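Long-range contact in sesquisabinene B synthase 2 (Santalum album, PDB 6A2A), which probably catalyses the metal-dependent cyclisation of farnesyl diphosphate to the sesquiterpene sesquisabinene B: residues I334-D339 with V383-L388. Residues are numbered along the deposited sequence; the frame is centred on the assembly and turned at random.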
loop_
_atom_site.group_PDB
_atom_site.type_symbol
_atom_site.label_atom_id
_atom_site.label_comp_id
_atom_site.label_asym_id
_atom_site.label_seq_id
_atom_site.Cartn_x
_atom_site.Cartn_y
_atom_site.Cartn_z
ATOM N N ILE A 334 23.187 10.344 -5.967
ATOM C CA ILE A 334 21.871 10.711 -5.407
ATOM C C ILE A 334 21.638 9.881 -4.147
ATOM O O ILE A 334 21.192 10.402 -3.121
ATOM C CB ILE A 334 20.778 10.487 -6.460
ATOM C CG1 ILE A 334 20.812 11.627 -7.490
ATOM C CG2 ILE A 334 19.402 10.316 -5.834
ATOM C CD1 ILE A 334 19.976 11.373 -8.703
ATOM N N THR A 335 21.999 8.604 -4.237
ATOM C CA THR A 335 21.721 7.694 -3.110
ATOM C C THR A 335 22.601 8.109 -1.925
ATOM O O THR A 335 22.127 8.266 -0.801
ATOM C CB THR A 335 21.962 6.243 -3.527
ATOM O OG1 THR A 335 21.097 5.964 -4.619
ATOM C CG2 THR A 335 21.745 5.267 -2.392
ATOM N N ASN A 336 23.898 8.380 -2.200
ATOM C CA ASN A 336 24.864 8.779 -1.179
ATOM C C ASN A 336 24.367 10.005 -0.438
ATOM O O ASN A 336 24.494 10.093 0.771
ATOM C CB ASN A 336 26.242 9.114 -1.754
ATOM C CG ASN A 336 27.041 7.914 -2.205
ATOM O OD1 ASN A 336 26.739 6.774 -1.841
ATOM N ND2 ASN A 336 28.037 8.160 -3.046
ATOM N N ARG A 337 23.851 10.966 -1.179
ATOM C CA ARG A 337 23.458 12.228 -0.601
ATOM C C ARG A 337 21.983 12.250 -0.190
ATOM O O ARG A 337 21.556 13.221 0.443
ATOM C CB ARG A 337 23.757 13.364 -1.597
ATOM C CG ARG A 337 25.247 13.560 -1.843
ATOM C CD ARG A 337 25.488 14.774 -2.720
ATOM N NE ARG A 337 24.994 14.559 -4.060
ATOM C CZ ARG A 337 23.864 15.064 -4.558
ATOM N NH1 ARG A 337 23.145 15.895 -3.828
ATOM N NH2 ARG A 337 23.472 14.746 -5.790
ATOM N N TRP A 338 21.225 11.211 -0.490
ATOM C CA TRP A 338 19.767 11.166 -0.172
ATOM C C TRP A 338 19.044 12.430 -0.659
ATOM O O TRP A 338 18.233 13.032 0.047
ATOM C CB TRP A 338 19.548 10.864 1.317
ATOM C CG TRP A 338 18.365 9.990 1.564
ATOM C CD1 TRP A 338 17.230 10.311 2.252
ATOM C CD2 TRP A 338 18.174 8.662 1.043
ATOM N NE1 TRP A 338 16.361 9.244 2.228
ATOM C CE2 TRP A 338 16.918 8.219 1.510
ATOM C CE3 TRP A 338 18.963 7.783 0.302
ATOM C CZ2 TRP A 338 16.425 6.949 1.214
ATOM C CZ3 TRP A 338 18.478 6.528 0.004
ATOM C CH2 TRP A 338 17.227 6.124 0.461
ATOM N N ASP A 339 19.300 12.773 -1.920
ATOM C CA ASP A 339 18.857 14.017 -2.489
ATOM C C ASP A 339 18.490 13.790 -3.890
ATOM O O ASP A 339 19.357 13.569 -4.717
ATOM C CB ASP A 339 19.989 15.031 -2.392
ATOM C CG ASP A 339 19.656 16.375 -3.045
ATOM O OD1 ASP A 339 18.696 16.517 -3.815
ATOM O OD2 ASP A 339 20.451 17.300 -2.790
ATOM N N VAL A 383 22.679 1.794 4.299
ATOM C CA VAL A 383 22.964 0.475 3.722
ATOM C C VAL A 383 22.780 0.500 2.208
ATOM O O VAL A 383 23.534 -0.171 1.489
ATOM C CB VAL A 383 22.181 -0.672 4.384
ATOM C CG1 VAL A 383 22.604 -0.771 5.843
ATOM C CG2 VAL A 383 20.654 -0.494 4.269
ATOM N N TRP A 384 21.877 1.291 1.658
ATOM C CA TRP A 384 21.808 1.408 0.200
ATOM C C TRP A 384 23.049 2.113 -0.385
ATOM O O TRP A 384 23.594 1.640 -1.366
ATOM C CB TRP A 384 20.518 2.107 -0.211
ATOM C CG TRP A 384 19.386 1.122 -0.377
ATOM C CD1 TRP A 384 18.380 0.844 0.502
ATOM C CD2 TRP A 384 19.204 0.198 -1.467
ATOM N NE1 TRP A 384 17.537 -0.119 -0.022
ATOM C CE2 TRP A 384 18.006 -0.519 -1.239
ATOM C CE3 TRP A 384 19.896 -0.051 -2.652
ATOM C CZ2 TRP A 384 17.541 -1.502 -2.114
ATOM C CZ3 TRP A 384 19.424 -0.999 -3.519
ATOM C CH2 TRP A 384 18.215 -1.666 -3.290
ATOM N N SER A 385 23.507 3.179 0.251
ATOM C CA SER A 385 24.724 3.837 -0.167
ATOM C C SER A 385 25.894 2.840 -0.136
ATOM O O SER A 385 26.586 2.700 -1.116
ATOM C CB SER A 385 25.002 5.038 0.700
ATOM O OG SER A 385 26.320 5.495 0.499
ATOM N N ASP A 386 26.029 2.063 0.935
ATOM C CA ASP A 386 27.113 1.058 1.026
ATOM C C ASP A 386 26.986 0.049 -0.135
ATOM O O ASP A 386 27.979 -0.336 -0.783
ATOM C CB ASP A 386 27.080 0.348 2.368
ATOM C CG ASP A 386 27.507 1.170 3.547
ATOM O OD1 ASP A 386 28.129 2.268 3.386
ATOM O OD2 ASP A 386 27.304 0.676 4.709
ATOM N N GLN A 387 25.768 -0.426 -0.392
ATOM C CA GLN A 387 25.547 -1.437 -1.444
ATOM C C GLN A 387 25.875 -0.888 -2.831
ATOM O O GLN A 387 26.586 -1.537 -3.647
ATOM C CB GLN A 387 24.108 -1.931 -1.407
ATOM C CG GLN A 387 23.921 -3.085 -2.359
ATOM C CD GLN A 387 22.699 -3.897 -2.078
ATOM O OE1 GLN A 387 21.993 -3.657 -1.118
ATOM N NE2 GLN A 387 22.525 -4.934 -2.884
ATOM N N LEU A 388 25.482 0.340 -3.138
ATOM C CA LEU A 388 25.780 0.820 -4.482
ATOM C C LEU A 388 27.275 1.161 -4.649
ATOM O O LEU A 388 27.812 1.082 -5.764
ATOM C CB LEU A 388 24.909 2.054 -4.764
ATOM C CG LEU A 388 23.400 1.828 -4.748
ATOM C CD1 LEU A 388 22.732 3.097 -5.214
ATOM C CD2 LEU A 388 22.971 0.635 -5.582
#
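Asn336 and Ser385 join two helices of the all-alpha class I terpene synthase fold, the end of helix 325-337 and the side of helix 377-400, with CA atoms only 5.0 Å apart. Ser385 OG, set anti to its own backbone N, donates a hydrogen bond to Asn336 OD1 at 2.7 Å. The hydroxyl comes in at 137° to the C=O bond. It is tilted 34° out of the carbonyl plane, so it meets the amide oxygen obliquely. Ser385 CB also comes to 3.5 Å from Asn336 OD1. An alanine in place of Asn336 would probably leave the Ser385 hydroxyl without this acceptor and free to turn.

One residue back, Thr335 supplies the apolar half of the contact. With OG1 beside the backbone N (chi1 -59°), its CG2 swings anti to that N, which brings the methyl to Ser385 N at 3.8 Å and to Trp384 CB at 4.0 Å. The hydroxyl branch is held by Phe331 O in its own helix, while Met357 of helix 348-372 touches both Thr335 and Trp384. Beyond its CB, the Trp384 indole leads away from Thr335 toward helix 299-321, which carries the magnesium ligand Asp316, the side chains of Trp384 and Asp316 being about 8 Å apart; no magnesium is bound to this chain in the model.

The helix 325-337 then stops in a Schellman motif, with Trp338 at positive phi. Leu388, one turn after Trp384, crosses Thr335 at about a right angle, its CD1 lying 3.7 Å from Thr335 CB and 3.4 Å from Thr335 OG1.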